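Local coordinates for protein glutamate racemase (Campylobacter jejuni, PDB 3UHF) that belongs to the Asp/Glu/hydantoin racemase family of two-domain alpha/beta enzymes and holds d-glutamic acid in a pocket between its two parallel sheets, at residues D198-A203 / R212-Y217; P171-G176 / F207-R212. One frame throughout, in Å; residues are numbered along the deposited sequence.

Contact 1: D198-A203 / R212-Y217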
loop_
_atom_site.group_PDB
_atom_site.type_symbol
_atom_site.label_atom_id
_atom_site.label_comp_id
_atom_site.label_asym_id
_atom_site.label_seq_id
_atom_site.Cartn_x
_atom_site.Cartn_y
_atom_site.Cartn_z
ATOM N N ASP A 198 6.897 -6.592 -18.440
ATOM C CA ASP A 198 5.525 -6.972 -18.729
ATOM C C ASP A 198 4.590 -6.538 -17.608
ATOM O O ASP A 198 3.413 -6.244 -17.847
ATOM C CB ASP A 198 5.430 -8.480 -18.971
ATOM C CG ASP A 198 6.234 -8.914 -20.184
ATOM O OD1 ASP A 198 5.828 -8.557 -21.309
ATOM O OD2 ASP A 198 7.272 -9.597 -20.015
ATOM N N ALA A 199 5.114 -6.502 -16.383
ATOM C CA ALA A 199 4.357 -5.988 -15.246
ATOM C C ALA A 199 5.222 -5.080 -14.380
ATOM O O ALA A 199 6.380 -5.387 -14.109
ATOM C CB ALA A 199 3.800 -7.120 -14.406
ATOM N N LEU A 200 4.640 -3.971 -13.940
ATOM C CA LEU A 200 5.333 -3.060 -13.017
ATOM C C LEU A 200 4.569 -3.069 -11.703
ATOM O O LEU A 200 3.408 -2.643 -11.648
ATOM C CB LEU A 200 5.336 -1.652 -13.602
ATOM C CG LEU A 200 5.910 -0.532 -12.726
ATOM C CD1 LEU A 200 7.374 -0.789 -12.438
ATOM C CD2 LEU A 200 5.726 0.802 -13.428
ATOM N N ILE A 201 5.181 -3.598 -10.649
ATOM C CA ILE A 201 4.501 -3.600 -9.366
ATOM C C ILE A 201 4.717 -2.250 -8.681
ATOM O O ILE A 201 5.855 -1.861 -8.383
ATOM C CB ILE A 201 4.958 -4.736 -8.435
ATOM C CG1 ILE A 201 4.821 -6.100 -9.143
ATOM C CG2 ILE A 201 4.093 -4.726 -7.187
ATOM C CD1 ILE A 201 5.178 -7.302 -8.260
ATOM N N LEU A 202 3.627 -1.533 -8.441
ATOM C CA LEU A 202 3.714 -0.254 -7.742
ATOM C C LEU A 202 3.791 -0.538 -6.246
ATOM O O LEU A 202 2.798 -0.393 -5.516
ATOM C CB LEU A 202 2.488 0.597 -8.064
ATOM C CG LEU A 202 2.264 0.873 -9.556
ATOM C CD1 LEU A 202 0.989 1.664 -9.759
ATOM C CD2 LEU A 202 3.448 1.632 -10.158
ATOM N N ALA A 203 4.965 -0.977 -5.801
ATOM C CA ALA A 203 5.115 -1.517 -4.455
ATOM C C ALA A 203 5.396 -0.425 -3.432
ATOM O O ALA A 203 6.293 -0.562 -2.588
ATOM C CB ALA A 203 6.234 -2.575 -4.436
ATOM N N ARG A 212 -0.149 7.204 -14.293
ATOM C CA ARG A 212 -0.337 7.668 -15.663
ATOM C C ARG A 212 1.011 7.983 -16.311
ATOM O O ARG A 212 1.269 7.608 -17.457
ATOM C CB ARG A 212 -1.253 8.891 -15.707
ATOM C CG ARG A 212 -1.539 9.399 -17.114
ATOM C CD ARG A 212 -2.421 10.643 -17.101
ATOM N NE ARG A 212 -1.753 11.772 -16.459
ATOM C CZ ARG A 212 -1.991 12.178 -15.215
ATOM N NH1 ARG A 212 -1.327 13.213 -14.717
ATOM N NH2 ARG A 212 -2.892 11.552 -14.468
ATOM N N SER A 213 1.876 8.659 -15.563
ATOM C CA SER A 213 3.200 8.998 -16.061
ATOM C C SER A 213 4.085 7.767 -16.258
ATOM O O SER A 213 4.813 7.682 -17.246
ATOM C CB SER A 213 3.878 10.007 -15.124
ATOM O OG SER A 213 3.292 11.283 -15.288
ATOM N N LEU A 214 4.031 6.828 -15.321
ATOM C CA LEU A 214 4.806 5.589 -15.449
ATOM C C LEU A 214 4.352 4.785 -16.664
ATOM O O LEU A 214 5.170 4.244 -17.409
ATOM C CB LEU A 214 4.721 4.747 -14.168
ATOM C CG LEU A 214 5.498 5.278 -12.959
ATOM C CD1 LEU A 214 5.063 4.578 -11.673
ATOM C CD2 LEU A 214 6.981 5.078 -13.187
ATOM N N SER A 215 3.042 4.730 -16.874
ATOM C CA SER A 215 2.489 3.977 -18.002
ATOM C C SER A 215 2.901 4.610 -19.327
ATOM O O SER A 215 3.253 3.912 -20.275
ATOM C CB SER A 215 0.970 3.872 -17.881
ATOM O OG SER A 215 0.440 3.047 -18.899
ATOM N N LYS A 216 2.883 5.941 -19.388
ATOM C CA LYS A 216 3.318 6.641 -20.587
ATOM C C LYS A 216 4.808 6.412 -20.834
ATOM O O LYS A 216 5.232 6.235 -21.974
ATOM C CB LYS A 216 2.998 8.134 -20.492
ATOM C CG LYS A 216 3.425 8.946 -21.697
ATOM C CD LYS A 216 3.121 10.429 -21.494
ATOM C CE LYS A 216 3.694 11.283 -22.618
ATOM N NZ LYS A 216 3.155 10.886 -23.949
ATOM N N TYR A 217 5.591 6.377 -19.760
ATOM C CA TYR A 217 7.034 6.141 -19.869
ATOM C C TYR A 217 7.325 4.759 -20.455
ATOM O O TYR A 217 8.122 4.620 -21.384
ATOM C CB TYR A 217 7.724 6.273 -18.496
ATOM C CG TYR A 217 9.236 6.120 -18.573
ATOM C CD1 TYR A 217 10.044 7.193 -18.924
ATOM C CD2 TYR A 217 9.848 4.890 -18.330
ATOM C CE1 TYR A 217 11.417 7.058 -19.013
ATOM C CE2 TYR A 217 11.227 4.744 -18.422
ATOM C CZ TYR A 217 12.004 5.836 -18.763
ATOM O OH TYR A 217 13.369 5.710 -18.859
#

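Contact 2: P171-G176 / F207-R212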
loop_
_atom_site.group_PDB
_atom_site.type_symbol
_atom_site.label_atom_id
_atom_site.label_comp_id
_atom_site.label_asym_id
_atom_site.label_seq_id
_atom_site.Cartn_x
_atom_site.Cartn_y
_atom_site.Cartn_z
ATOM N N PRO A 171 8.912 11.603 -1.994
ATOM C CA PRO A 171 8.758 13.046 -1.741
ATOM C C PRO A 171 8.252 13.841 -2.949
ATOM O O PRO A 171 7.628 14.879 -2.747
ATOM C CB PRO A 171 10.177 13.497 -1.343
ATOM C CG PRO A 171 11.094 12.447 -1.878
ATOM C CD PRO A 171 10.302 11.157 -1.784
ATOM N N MET A 172 8.529 13.392 -4.175
ATOM C CA MET A 172 7.979 14.069 -5.350
ATOM C C MET A 172 6.453 14.041 -5.342
ATOM O O MET A 172 5.809 15.065 -5.579
ATOM C CB MET A 172 8.532 13.477 -6.649
ATOM C CG MET A 172 10.010 13.810 -6.821
ATOM S SD MET A 172 10.780 13.015 -8.241
ATOM C CE MET A 172 10.345 14.194 -9.532
ATOM N N VAL A 173 5.887 12.876 -5.034
ATOM C CA VAL A 173 4.439 12.752 -4.924
ATOM C C VAL A 173 3.902 13.670 -3.839
ATOM O O VAL A 173 2.882 14.327 -4.019
ATOM C CB VAL A 173 4.005 11.284 -4.655
ATOM C CG1 VAL A 173 2.572 11.223 -4.138
ATOM C CG2 VAL A 173 4.148 10.466 -5.928
ATOM N N GLU A 174 4.599 13.742 -2.710
ATOM C CA GLU A 174 4.126 14.600 -1.622
ATOM C C GLU A 174 4.181 16.096 -1.985
ATOM O O GLU A 174 3.397 16.884 -1.452
ATOM C CB GLU A 174 4.837 14.267 -0.299
ATOM C CG GLU A 174 4.471 12.852 0.199
ATOM C CD GLU A 174 4.876 12.581 1.648
ATOM O OE1 GLU A 174 4.811 11.404 2.064
ATOM O OE2 GLU A 174 5.247 13.536 2.373
ATOM N N GLU A 175 5.083 16.435 -2.907
ATOM C CA GLU A 175 5.215 17.800 -3.441
ATOM C C GLU A 175 4.252 18.059 -4.598
ATOM O O GLU A 175 4.263 19.133 -5.202
ATOM C CB GLU A 175 6.660 18.090 -3.890
ATOM C CG GLU A 175 7.597 18.455 -2.738
ATOM C CD GLU A 175 8.773 19.357 -3.135
ATOM O OE1 GLU A 175 8.815 19.884 -4.269
ATOM O OE2 GLU A 175 9.663 19.555 -2.283
ATOM N N GLY A 176 3.426 17.063 -4.900
ATOM C CA GLY A 176 2.407 17.164 -5.935
ATOM C C GLY A 176 2.924 17.055 -7.355
ATOM O O GLY A 176 2.264 17.497 -8.298
ATOM N N PHE A 207 2.938 5.426 -5.177
ATOM C CA PHE A 207 3.191 5.279 -6.605
ATOM C C PHE A 207 1.972 5.306 -7.542
ATOM O O PHE A 207 2.133 5.650 -8.717
ATOM C CB PHE A 207 4.100 4.078 -6.919
ATOM C CG PHE A 207 5.502 4.175 -6.325
ATOM C CD1 PHE A 207 5.921 5.288 -5.590
ATOM C CD2 PHE A 207 6.402 3.141 -6.531
ATOM C CE1 PHE A 207 7.209 5.340 -5.040
ATOM C CE2 PHE A 207 7.679 3.181 -6.009
ATOM C CZ PHE A 207 8.096 4.284 -5.256
ATOM N N PRO A 208 0.761 4.943 -7.052
ATOM C CA PRO A 208 -0.377 5.109 -7.965
ATOM C C PRO A 208 -0.565 6.547 -8.476
ATOM O O PRO A 208 -1.135 6.747 -9.552
ATOM C CB PRO A 208 -1.578 4.671 -7.105
ATOM C CG PRO A 208 -1.021 3.587 -6.248
ATOM C CD PRO A 208 0.386 4.118 -5.878
ATOM N N LEU A 209 -0.084 7.534 -7.725
ATOM C CA LEU A 209 -0.229 8.932 -8.136
ATOM C C LEU A 209 0.621 9.210 -9.380
ATOM O O LEU A 209 0.402 10.193 -10.088
ATOM C CB LEU A 209 0.169 9.884 -6.994
ATOM C CG LEU A 209 -0.835 10.170 -5.865
ATOM C CD1 LEU A 209 -2.065 10.899 -6.391
ATOM C CD2 LEU A 209 -1.233 8.891 -5.124
ATOM N N LEU A 210 1.597 8.336 -9.626
ATOM C CA LEU A 210 2.489 8.454 -10.773
ATOM C C LEU A 210 2.134 7.460 -11.866
ATOM O O LEU A 210 2.866 7.312 -12.848
ATOM C CB LEU A 210 3.929 8.181 -10.338
ATOM C CG LEU A 210 4.478 9.069 -9.229
ATOM C CD1 LEU A 210 5.936 8.743 -8.966
ATOM C CD2 LEU A 210 4.324 10.553 -9.581
ATOM N N GLY A 211 1.024 6.754 -11.693
ATOM C CA GLY A 211 0.699 5.673 -12.604
ATOM C C GLY A 211 0.542 6.095 -14.053
ATOM O O GLY A 211 1.044 5.421 -14.954
ATOM N N ARG A 212 -0.149 7.204 -14.293
ATOM C CA ARG A 212 -0.337 7.668 -15.663
ATOM C C ARG A 212 1.011 7.983 -16.311
ATOM O O ARG A 212 1.269 7.608 -17.457
ATOM C CB ARG A 212 -1.253 8.891 -15.707
ATOM C CG ARG A 212 -1.539 9.399 -17.114
ATOM C CD ARG A 212 -2.421 10.643 -17.101
ATOM N NE ARG A 212 -1.753 11.772 -16.459
ATOM C CZ ARG A 212 -1.991 12.178 -15.215
ATOM N NH1 ARG A 212 -1.327 13.213 -14.717
ATOM N NH2 ARG A 212 -2.892 11.552 -14.468
#

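Contact 1: D198-A203 / R212-Y217
Leu200 and Leu214 mark the closest approach of the two backbones, their CA atoms lying 9.0 Å apart. Strand 199-202 runs one way and helix 211-218 comes back against its direction, on one side of the sheet. No hydrogen bond crosses the gap. The contact consists of three leucines and buries only 99 Å² in all.

Leu200 and Leu202, two residues apart on the extended chain, both direct their side chains at the helix, and Leu214 answers from the helical side by meeting each with a different part of itself. Near the backbone, its CB receives CD2 of Leu200 at 4.1 Å, the two side chains lying roughly perpendicular. Leu200 makes this approach with its CG anti to the backbone N (chi1 175°), which carries CD2 out to the helix. Farther out, CD1 of Leu214 reaches CD2 of Leu202 at 3.7 Å, and these two side chains slip past one another, pointing in opposite senses. Leu202 is the centre of an inverse gamma turn, closed by a weak bond of 2.9 Å from Ala203 N to Ile201 O. The carbonyl O of Leu202 is hydrogen-bonded to the hydroxyl of Ser227.

Around the leucines the layer is closed by further apolar groups. Leu200 also rests on Leu136 and Ile138 of strand 135-139, while Leu214 is covered by Met187 and Phe191 of helix 181-191. Ala199 and Ile201 turn to helix 117-128. With strand 223-226, hydrogen-bonded to the backbone of Leu200, the two segments belong to a beta-alpha-beta unit of the four-stranded parallel sheet.

Contact 2: P171-G176 / F207-R212
Val173 packs on Leu209 and Leu210 with several rings standing around the contact. That of Phe207 keeps some distance, its CD1 5.5 Å from CG2 of Val173, and forms an edge-to-face pair with the ring of Phe169. His206 and Phe178 both touch Val173, and Phe178 also packs on Leu209. Between the two segments themselves the close contacts are aliphatic.

Val173 is the centre of the contact and supplies most of the 148 Å² buried. Its two methyls divide the work. CG1, placed anti to the backbone N (chi1 163°), lies against Leu209, with CG of that leucine at 4.0 Å, and the two side chains cross at about a right angle. CG2 goes to Leu210, where it sits close to the branch point, CG, at 3.6 Å and has both methyls beside it, CD2 at 3.7 Å and CD1 at 3.9 Å. Valine CG2 therefore faces the whole fork of Leu210 and not a single methyl. Leu209 points its CB toward helix 169-174, whereas Leu210 starts off to one side and only its outer part turns in.

Both backbones change course here. Segment 207-210 is a 3-10 turn, tied by Leu210 N to Phe207 O at 2.9 Å, and Leu210 is the N-cap of helix 211-218. Helix 169-174 closes in a Schellman motif at Gly176, whose phi of 77° suits glycine. Leu183 of helix 181-191 touches Leu210. Glu174 OE1 is hydrogen-bonded to NE2 of His206, a residue lining the d-glutamic acid pocket. The contact thus joins the C-terminal end of helix 169-174 to the turn following strand 199-202, in a second shell about a ligand bound, as is usual in parallel alpha/beta folds, at the C-terminal ends of the strands.

The centres of contacts 1 and 2 lie about 12 Å apart, and both belong to the half of the protein built on the sheet of strands 135-139, 161-165, 199-202 and 223-226. Along the chain the order is 171-176, 198-203, 207-212, 212-217, so the contacts interlock, with Arg212 common to both and helix 211-218 entered by each. They also touch directly: Leu202 CB of contact 1 lies 4.0 Å from Phe207 CB of contact 2. Helix 211-218 is thus packed on strand 199-202, while the turn leading into it meets helix 169-174. Cys204, Thr205 and His206, between strand and turn, line the d-glutamic acid pocket.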